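Local coordinates for protein putative PLP-dependent aminotransferase (Bacillus cereus ATCC 10987, PDB 3JU7) that probably works as a pyridoxal-phosphate-dependent aminotransferase of the DegT/DnrJ/EryC1/StrS family, at residues A[110-115]-A[137-142]; A[254-259]-A[352-357]. One frame throughout, in Å; residues are numbered along the deposited sequence.

Overall arrangement
Both contacts belong to the same DegT/DnrJ/EryC1/StrS aminotransferase region, and they follow one another along the chain, contact 1 closing before contact 2 opens. Contact 1 joins two loops, the one after strand 101-105 and the one after strand 130-133, in the buried interior; its centre lies about 11 Å from the centre of the chain. Contact 2 fastens a partly buried loop, between strand 347-350 and helix 358-368, to helix 250-270, its centre about 19 Å from the centre of the chain. The centres of contact 1 and contact 2 are about 22 Å apart. Strand 347-350 relates them: Ile347 packs on contact 1, and the strand runs on into the loop of contact 2. Both lie away from the predicted catalytic lysine.

Contact 1: A[110-115]-A[137-142]; sequences DDWYMD and ATFGSW
Tyr113 and Thr138 mark the closest approach of the two backbones, with their CA atoms 6.2 Å apart; neither 110-115 nor 137-142 is regular helix or strand. The contact joins two loops that each follow a strand and precede a helix in what is probably, as in the DegT/DnrJ/EryC1 family, the fold-type I architecture of PLP-dependent enzymes. Within the first loop, Asp111 forms an Asx turn: its OD1 accepts from the backbone N of Tyr113 at 3.0 Å, with an N-H...O angle of 165°, which probably helps fix the backbone from which the Tyr113 side chain leaves.

Two polar links tie the loops together. Thr138 OG1 donates to Trp112 O at 2.8 Å, arriving well above the carbonyl plane. With OG1 anti to its own carbonyl carbon (chi1 -52°), the methyl CG2 is left to meet Trp112 CB. The Tyr113 hydroxyl lies 2.5 Å from Ser141 OG, which sits in the plane of the tyrosine ring, at its edge. Ser141 OG in turn donates to Thr138 O at 2.5 Å, so the serine hydroxyl bridges the phenol and a carbonyl of its own loop. Thr283 OG1 also hydrogen-bonds Tyr113 OH, and Gln281 NE2 binds both Asp111 O and Thr138 O, linking the two loops through a third segment.

The aromatic part is a rim-to-rim pair. Centroids of the Trp112 six-membered ring and the Phe139 ring are 5.7 Å apart with planes at 82°, and neither ring lies over the other's face. Thr138 CG2 lies over one face of the Phe139 ring, offset toward its rim, while Ile347 touches both aromatic side chains. The closest approach of the pair is Trp112 CE3 to Phe139 CE2, 3.4 Å.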
ATOM      1  N   ASP A 110     -22.675 -21.112  14.821  1.00 22.06           N
ATOM      2  CA  ASP A 110     -23.817 -20.359  14.286  1.00 23.17           C
ATOM      3  C   ASP A 110     -23.546 -18.954  13.770  1.00 24.64           C
ATOM      4  O   ASP A 110     -24.015 -18.601  12.684  1.00 23.29           O
ATOM      5  CB  ASP A 110     -24.962 -20.318  15.306  1.00 25.45           C
ATOM      6  CG  ASP A 110     -24.532 -19.815  16.680  1.00 24.37           C
ATOM      7  OD1 ASP A 110     -23.352 -19.423  16.893  1.00 34.37           O
ATOM      8  OD2 ASP A 110     -25.404 -19.832  17.550  1.00 27.51           O
ATOM      9  N   ASP A 111     -22.809 -18.140  14.532  1.00 26.60           N
ATOM     10  CA  ASP A 111     -22.526 -16.759  14.102  1.00 25.64           C
ATOM     11  C   ASP A 111     -21.189 -16.622  13.380  1.00 24.81           C
ATOM     12  O   ASP A 111     -20.932 -15.601  12.766  1.00 23.67           O
ATOM     13  CB  ASP A 111     -22.684 -15.728  15.246  1.00 26.20           C
ATOM     14  CG  ASP A 111     -21.736 -15.947  16.427  1.00 28.16           C
ATOM     15  OD1 ASP A 111     -20.598 -16.439  16.256  1.00 31.11           O
ATOM     16  OD2 ASP A 111     -22.152 -15.600  17.561  1.00 36.79           O
ATOM     17  N   TRP A 112     -20.373 -17.674  13.473  1.00 23.63           N
ATOM     18  CA  TRP A 112     -19.076 -17.819  12.803  1.00 22.58           C
ATOM     19  C   TRP A 112     -18.053 -16.780  13.197  1.00 23.02           C
ATOM     20  O   TRP A 112     -17.113 -16.517  12.459  1.00 23.39           O
ATOM     21  CB  TRP A 112     -19.234 -17.867  11.291  1.00 23.59           C
ATOM     22  CG  TRP A 112     -20.343 -18.758  10.856  1.00 25.94           C
ATOM     23  CD1 TRP A 112     -20.792 -19.875  11.497  1.00 23.14           C
ATOM     24  CD2 TRP A 112     -21.135 -18.623   9.674  1.00 23.76           C
ATOM     25  NE1 TRP A 112     -21.829 -20.436  10.796  1.00 24.96           N
ATOM     26  CE2 TRP A 112     -22.061 -19.687   9.670  1.00 28.97           C
ATOM     27  CE3 TRP A 112     -21.165 -17.696   8.624  1.00 24.16           C
ATOM     28  CZ2 TRP A 112     -23.012 -19.852   8.649  1.00 26.63           C
ATOM     29  CZ3 TRP A 112     -22.091 -17.860   7.618  1.00 24.78           C
ATOM     30  CH2 TRP A 112     -23.012 -18.936   7.641  1.00 26.22           C
ATOM     31  N   TYR A 113     -18.244 -16.182  14.362  1.00 22.23           N
ATOM     32  CA  TYR A 113     -17.218 -15.350  14.945  1.00 23.67           C
ATOM     33  C   TYR A 113     -16.351 -16.189  15.907  1.00 22.46           C
ATOM     34  O   TYR A 113     -16.743 -17.274  16.363  1.00 21.44           O
ATOM     35  CB  TYR A 113     -17.813 -14.169  15.721  1.00 21.76           C
ATOM     36  CG  TYR A 113     -18.916 -13.416  15.041  1.00 19.15           C
ATOM     37  CD1 TYR A 113     -18.769 -12.941  13.751  1.00 18.83           C
ATOM     38  CD2 TYR A 113     -20.075 -13.090  15.728  1.00 18.48           C
ATOM     39  CE1 TYR A 113     -19.780 -12.205  13.139  1.00 21.34           C
ATOM     40  CE2 TYR A 113     -21.092 -12.368  15.130  1.00 23.29           C
ATOM     41  CZ  TYR A 113     -20.951 -11.923  13.829  1.00 23.22           C
ATOM     42  OH  TYR A 113     -21.963 -11.169  13.245  1.00 24.95           O
HETATM   43  N   MSE A 114     -15.188 -15.641  16.219  1.00 22.13           N
HETATM   44  CA  MSE A 114     -14.294 -16.187  17.226  1.00 25.27           C
HETATM   45  C   MSE A 114     -15.115 -16.410  18.505  1.00 26.92           C
HETATM   46  O   MSE A 114     -15.879 -15.529  18.935  1.00 27.73           O
HETATM   47  CB  MSE A 114     -13.078 -15.235  17.399  1.00 24.31           C
HETATM   48  CG  MSE A 114     -12.019 -15.763  18.302  1.00 29.34           C
HETATM   49 SE   MSE A 114     -10.320 -14.980  18.041  0.75 14.11          SE
HETATM   50  CE  MSE A 114     -10.966 -13.104  18.127  1.00 14.78           C
ATOM     51  N   ASP A 115     -15.031 -17.619  19.052  1.00 26.01           N
ATOM     52  CA  ASP A 115     -15.759 -17.971  20.267  1.00 25.87           C
ATOM     53  C   ASP A 115     -15.091 -17.326  21.480  1.00 27.01           C
ATOM     54  O   ASP A 115     -13.986 -17.698  21.854  1.00 22.56           O
ATOM     55  CB  ASP A 115     -15.789 -19.497  20.426  1.00 27.02           C
ATOM     56  CG  ASP A 115     -16.372 -19.953  21.760  1.00 29.70           C
ATOM     57  OD1 ASP A 115     -16.401 -19.154  22.715  1.00 39.00           O
ATOM     58  OD2 ASP A 115     -16.763 -21.130  21.864  1.00 26.14           O
ATOM     59  N   ALA A 137     -15.201  -9.571  11.734  1.00 23.05           N
ATOM     60  CA  ALA A 137     -16.655  -9.438  11.756  1.00 22.35           C
ATOM     61  C   ALA A 137     -17.192 -10.169  10.513  1.00 24.68           C
ATOM     62  O   ALA A 137     -17.616  -9.564   9.511  1.00 25.44           O
ATOM     63  CB  ALA A 137     -17.059  -7.974  11.782  1.00 21.13           C
ATOM     64  N   THR A 138     -17.167 -11.490  10.619  1.00 22.19           N
ATOM     65  CA  THR A 138     -17.396 -12.404   9.502  1.00 24.22           C
ATOM     66  C   THR A 138     -18.539 -12.000   8.592  1.00 23.43           C
ATOM     67  O   THR A 138     -19.671 -11.780   9.053  1.00 23.40           O
ATOM     68  CB  THR A 138     -17.666 -13.840  10.044  1.00 24.52           C
ATOM     69  OG1 THR A 138     -16.616 -14.176  10.942  1.00 21.58           O
ATOM     70  CG2 THR A 138     -17.785 -14.874   8.929  1.00 19.16           C
ATOM     71  N   PHE A 139     -18.191 -11.898   7.310  1.00 21.81           N
ATOM     72  CA  PHE A 139     -19.121 -11.630   6.200  1.00 21.61           C
ATOM     73  C   PHE A 139     -19.908 -10.316   6.346  1.00 21.90           C
ATOM     74  O   PHE A 139     -21.065 -10.219   5.944  1.00 21.64           O
ATOM     75  CB  PHE A 139     -20.037 -12.826   5.965  1.00 20.33           C
ATOM     76  CG  PHE A 139     -19.299 -14.175   5.754  1.00 24.16           C
ATOM     77  CD1 PHE A 139     -18.165 -14.267   4.990  1.00 18.80           C
ATOM     78  CD2 PHE A 139     -19.827 -15.345   6.264  1.00 24.70           C
ATOM     79  CE1 PHE A 139     -17.541 -15.487   4.767  1.00 30.18           C
ATOM     80  CE2 PHE A 139     -19.224 -16.555   6.043  1.00 27.98           C
ATOM     81  CZ  PHE A 139     -18.071 -16.627   5.293  1.00 26.74           C
ATOM     82  N   GLY A 140     -19.263  -9.301   6.910  1.00 21.70           N
ATOM     83  CA  GLY A 140     -19.847  -7.941   6.969  1.00 21.53           C
ATOM     84  C   GLY A 140     -21.020  -7.883   7.926  1.00 22.25           C
ATOM     85  O   GLY A 140     -22.004  -7.224   7.692  1.00 26.41           O
ATOM     86  N   SER A 141     -20.903  -8.570   9.045  1.00 24.43           N
ATOM     87  CA  SER A 141     -22.031  -8.752   9.923  1.00 24.50           C
ATOM     88  C   SER A 141     -21.800  -8.032  11.224  1.00 23.99           C
ATOM     89  O   SER A 141     -20.713  -7.480  11.485  1.00 23.78           O
ATOM     90  CB  SER A 141     -22.250 -10.250  10.165  1.00 25.31           C
ATOM     91  OG  SER A 141     -21.160 -10.800  10.857  1.00 27.56           O
ATOM     92  N   TRP A 142     -22.829  -8.060  12.051  1.00 23.50           N
ATOM     93  CA  TRP A 142     -22.811  -7.326  13.281  1.00 23.97           C
ATOM     94  C   TRP A 142     -22.286  -8.170  14.423  1.00 22.65           C
ATOM     95  O   TRP A 142     -23.048  -8.720  15.206  1.00 22.96           O
ATOM     96  CB  TRP A 142     -24.208  -6.839  13.566  1.00 24.07           C
ATOM     97  CG  TRP A 142     -24.285  -5.786  14.552  1.00 26.99           C
ATOM     98  CD1 TRP A 142     -24.503  -5.927  15.889  1.00 24.62           C
ATOM     99  CD2 TRP A 142     -24.220  -4.383  14.288  1.00 28.45           C
ATOM    100  NE1 TRP A 142     -24.571  -4.695  16.473  1.00 26.20           N
ATOM    101  CE2 TRP A 142     -24.393  -3.726  15.523  1.00 25.30           C
ATOM    102  CE3 TRP A 142     -24.040  -3.618  13.125  1.00 21.91           C
ATOM    103  CZ2 TRP A 142     -24.359  -2.337  15.644  1.00 24.27           C
ATOM    104  CZ3 TRP A 142     -24.003  -2.243  13.233  1.00 23.61           C
ATOM    105  CH2 TRP A 142     -24.159  -1.604  14.495  1.00 20.89           C
TER

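Contact 2: A[254-259]-A[352-357]; sequences LKERTR and LWEGMT
Glu256 reaches Gly355 by a chain that first leaves with CG opposite the backbone N (chi1 174°) and then bends at chi2 (74°), which brings its carboxylate to the loop backbone. OE2 of Glu256 accepts from Gly355 N at 2.7 Å with an N-H...O angle of 154°; the donor meets the anti side of the carboxylate, close to its plane. Lower down the same side chain, CG of Glu256 rests 3.9 Å from Glu354 CA and 4.0 Å from Glu354 CG, so the two glutamates touch through their aliphatic parts. Their carboxylates stay apart, OE2 of Glu256 being 6.1 Å from OE1 of Glu354.

The loop presents that N-H from a type II beta turn, Trp353 to Met356, closed by the bond from Met356 N to Trp353 O. Gly355 occupies its third position with a positive phi, the usual place for glycine in this turn. Helix 250-270 here meets the loop between strand 347-350 and helix 358-368; Thr357 is the N-cap of the latter helix.

Arg257 follows a different course, extended from CG to NE, so that its guanidinium travels past Leu352. The leucine methyl CD2 of Leu352 lies 3.7 Å from Arg257 NH1 and also near the arginine CG. NH1 itself donates to Gln288 O. The charge of Glu354 is met chiefly by Lys253, one turn before Arg257 on the helix, through a salt bridge to OE2; Arg257 NH2 remains 4.5 Å from Glu354 OE2, beyond salt-bridge range. The other oxygen of Glu256, OE1, faces Arg259 NH2 from well outside the guanidinium plane, a pairing of charges with no N-H aimed at it.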
ATOM      1  N   LEU A 254     -26.620   0.226  -1.263  1.00 31.18           N
ATOM      2  CA  LEU A 254     -27.117  -0.543  -0.131  1.00 32.34           C
ATOM      3  C   LEU A 254     -28.534  -1.100  -0.377  1.00 32.32           C
ATOM      4  O   LEU A 254     -28.823  -2.260  -0.048  1.00 32.17           O
ATOM      5  CB  LEU A 254     -27.138   0.356   1.099  1.00 35.03           C
ATOM      6  CG  LEU A 254     -27.727  -0.224   2.378  1.00 38.18           C
ATOM      7  CD1 LEU A 254     -26.886  -1.409   2.782  1.00 40.83           C
ATOM      8  CD2 LEU A 254     -27.731   0.856   3.473  1.00 40.76           C
ATOM      9  N   LYS A 255     -29.407  -0.273  -0.948  1.00 29.83           N
ATOM     10  CA  LYS A 255     -30.757  -0.710  -1.293  1.00 31.64           C
ATOM     11  C   LYS A 255     -30.726  -1.858  -2.307  1.00 30.37           C
ATOM     12  O   LYS A 255     -31.378  -2.847  -2.126  1.00 31.19           O
ATOM     13  CB  LYS A 255     -31.615   0.464  -1.829  1.00 31.94           C
ATOM     14  N   GLU A 256     -29.956  -1.714  -3.371  1.00 31.61           N
ATOM     15  CA  GLU A 256     -29.792  -2.766  -4.372  1.00 33.60           C
ATOM     16  C   GLU A 256     -29.375  -4.101  -3.717  1.00 32.51           C
ATOM     17  O   GLU A 256     -29.992  -5.131  -3.974  1.00 30.00           O
ATOM     18  CB  GLU A 256     -28.755  -2.294  -5.397  1.00 35.55           C
ATOM     19  CG  GLU A 256     -28.319  -3.285  -6.453  1.00 40.41           C
ATOM     20  CD  GLU A 256     -29.355  -3.529  -7.522  1.00 43.05           C
ATOM     21  OE1 GLU A 256     -30.468  -2.952  -7.452  1.00 49.49           O
ATOM     22  OE2 GLU A 256     -29.055  -4.313  -8.450  1.00 42.06           O
ATOM     23  N   ARG A 257     -28.361  -4.062  -2.842  1.00 30.28           N
ATOM     24  CA  ARG A 257     -27.857  -5.286  -2.189  1.00 30.45           C
ATOM     25  C   ARG A 257     -28.842  -5.886  -1.209  1.00 29.79           C
ATOM     26  O   ARG A 257     -28.984  -7.117  -1.116  1.00 27.75           O
ATOM     27  CB  ARG A 257     -26.542  -5.035  -1.433  1.00 30.73           C
ATOM     28  CG  ARG A 257     -25.353  -5.025  -2.293  1.00 31.59           C
ATOM     29  CD  ARG A 257     -24.058  -4.699  -1.557  1.00 31.72           C
ATOM     30  NE  ARG A 257     -23.058  -4.544  -2.591  1.00 33.82           N
ATOM     31  CZ  ARG A 257     -22.429  -5.543  -3.207  1.00 32.55           C
ATOM     32  NH1 ARG A 257     -22.606  -6.801  -2.849  1.00 30.44           N
ATOM     33  NH2 ARG A 257     -21.586  -5.263  -4.192  1.00 38.79           N
ATOM     34  N   THR A 258     -29.509  -5.022  -0.443  1.00 30.07           N
ATOM     35  CA  THR A 258     -30.508  -5.521   0.478  1.00 29.82           C
ATOM     36  C   THR A 258     -31.621  -6.214  -0.284  1.00 29.15           C
ATOM     37  O   THR A 258     -32.012  -7.299   0.071  1.00 29.08           O
ATOM     38  CB  THR A 258     -31.064  -4.427   1.346  1.00 31.85           C
ATOM     39  OG1 THR A 258     -29.979  -3.799   2.040  1.00 27.84           O
ATOM     40  CG2 THR A 258     -32.065  -5.025   2.349  1.00 25.71           C
ATOM     41  N   ARG A 259     -32.094  -5.606  -1.368  1.00 30.46           N
ATOM     42  CA  ARG A 259     -33.136  -6.216  -2.185  1.00 30.19           C
ATOM     43  C   ARG A 259     -32.738  -7.595  -2.652  1.00 28.44           C
ATOM     44  O   ARG A 259     -33.544  -8.508  -2.577  1.00 26.08           O
ATOM     45  CB  ARG A 259     -33.450  -5.388  -3.430  1.00 32.18           C
ATOM     46  CG  ARG A 259     -34.432  -4.263  -3.194  1.00 46.29           C
ATOM     47  CD  ARG A 259     -35.480  -4.156  -4.319  1.00 56.27           C
ATOM     48  NE  ARG A 259     -34.896  -4.294  -5.660  1.00 65.09           N
ATOM     49  CZ  ARG A 259     -34.226  -3.341  -6.314  1.00 69.94           C
ATOM     50  NH1 ARG A 259     -34.031  -2.141  -5.771  1.00 70.70           N
ATOM     51  NH2 ARG A 259     -33.747  -3.589  -7.531  1.00 70.62           N
ATOM     52  N   LEU A 352     -23.703 -12.592  -5.632  1.00 24.39           N
ATOM     53  CA  LEU A 352     -24.562 -11.469  -5.372  1.00 26.04           C
ATOM     54  C   LEU A 352     -23.783 -10.254  -5.848  1.00 26.07           C
ATOM     55  O   LEU A 352     -22.650 -10.104  -5.481  1.00 28.00           O
ATOM     56  CB  LEU A 352     -24.861 -11.377  -3.882  1.00 26.58           C
ATOM     57  CG  LEU A 352     -25.966 -10.426  -3.399  1.00 27.23           C
ATOM     58  CD1 LEU A 352     -26.438 -10.853  -1.977  1.00 25.25           C
ATOM     59  CD2 LEU A 352     -25.508  -9.006  -3.401  1.00 24.63           C
ATOM     60  N   TRP A 353     -24.357  -9.436  -6.725  1.00 25.46           N
ATOM     61  CA  TRP A 353     -23.717  -8.203  -7.187  1.00 23.74           C
ATOM     62  C   TRP A 353     -24.782  -7.269  -7.716  1.00 24.63           C
ATOM     63  O   TRP A 353     -25.885  -7.718  -8.030  1.00 24.35           O
ATOM     64  CB  TRP A 353     -22.654  -8.430  -8.276  1.00 22.92           C
ATOM     65  CG  TRP A 353     -22.802  -9.677  -9.090  1.00 25.58           C
ATOM     66  CD1 TRP A 353     -22.176 -10.867  -8.864  1.00 28.36           C
ATOM     67  CD2 TRP A 353     -23.618  -9.866 -10.250  1.00 23.53           C
ATOM     68  NE1 TRP A 353     -22.541 -11.781  -9.811  1.00 30.28           N
ATOM     69  CE2 TRP A 353     -23.432 -11.196 -10.673  1.00 25.39           C
ATOM     70  CE3 TRP A 353     -24.482  -9.046 -10.970  1.00 30.35           C
ATOM     71  CZ2 TRP A 353     -24.069 -11.716 -11.780  1.00 27.06           C
ATOM     72  CZ3 TRP A 353     -25.115  -9.557 -12.068  1.00 30.93           C
ATOM     73  CH2 TRP A 353     -24.913 -10.883 -12.465  1.00 32.16           C
ATOM     74  N   GLU A 354     -24.432  -5.981  -7.800  1.00 23.34           N
ATOM     75  CA  GLU A 354     -25.348  -4.949  -8.255  1.00 25.56           C
ATOM     76  C   GLU A 354     -25.768  -5.292  -9.661  1.00 25.24           C
ATOM     77  O   GLU A 354     -24.928  -5.562 -10.511  1.00 29.01           O
ATOM     78  CB  GLU A 354     -24.695  -3.554  -8.254  1.00 25.20           C
ATOM     79  CG  GLU A 354     -24.317  -3.004  -6.857  1.00 29.40           C
ATOM     80  CD  GLU A 354     -23.605  -1.646  -6.944  1.00 31.72           C
ATOM     81  OE1 GLU A 354     -24.119  -0.762  -7.648  1.00 35.40           O
ATOM     82  OE2 GLU A 354     -22.530  -1.460  -6.328  1.00 31.49           O
ATOM     83  N   GLY A 355     -27.064  -5.306  -9.893  1.00 23.99           N
ATOM     84  CA  GLY A 355     -27.592  -5.622 -11.197  1.00 23.90           C
ATOM     85  C   GLY A 355     -28.175  -6.995 -11.214  1.00 24.07           C
ATOM     86  O   GLY A 355     -28.935  -7.304 -12.098  1.00 26.56           O
HETATM   87  N   MSE A 356     -27.842  -7.839 -10.248  1.00 26.19           N
HETATM   88  CA  MSE A 356     -28.490  -9.150 -10.208  1.00 27.82           C
HETATM   89  C   MSE A 356     -30.034  -9.035 -10.190  1.00 29.28           C
HETATM   90  O   MSE A 356     -30.591  -8.319  -9.370  1.00 31.91           O
HETATM   91  CB  MSE A 356     -28.016  -9.942  -9.009  1.00 28.02           C
HETATM   92  CG  MSE A 356     -28.360 -11.408  -9.146  1.00 33.10           C
HETATM   93 SE   MSE A 356     -27.404 -12.408  -7.862  0.75 16.71          SE
HETATM   94  CE  MSE A 356     -25.684 -12.454  -8.675  1.00 15.00           C
ATOM     95  N   THR A 357     -30.713  -9.727 -11.103  1.00 28.54           N
ATOM     96  CA  THR A 357     -32.183  -9.694 -11.174  1.00 28.47           C
ATOM     97  C   THR A 357     -32.815 -10.798 -10.336  1.00 29.18           C
ATOM     98  O   THR A 357     -32.178 -11.823 -10.061  1.00 26.66           O
ATOM     99  CB  THR A 357     -32.658  -9.934 -12.613  1.00 28.89           C
ATOM    100  OG1 THR A 357     -32.015 -11.113 -13.104  1.00 28.88           O
ATOM    101  CG2 THR A 357     -32.316  -8.738 -13.546  1.00 21.86           C
TER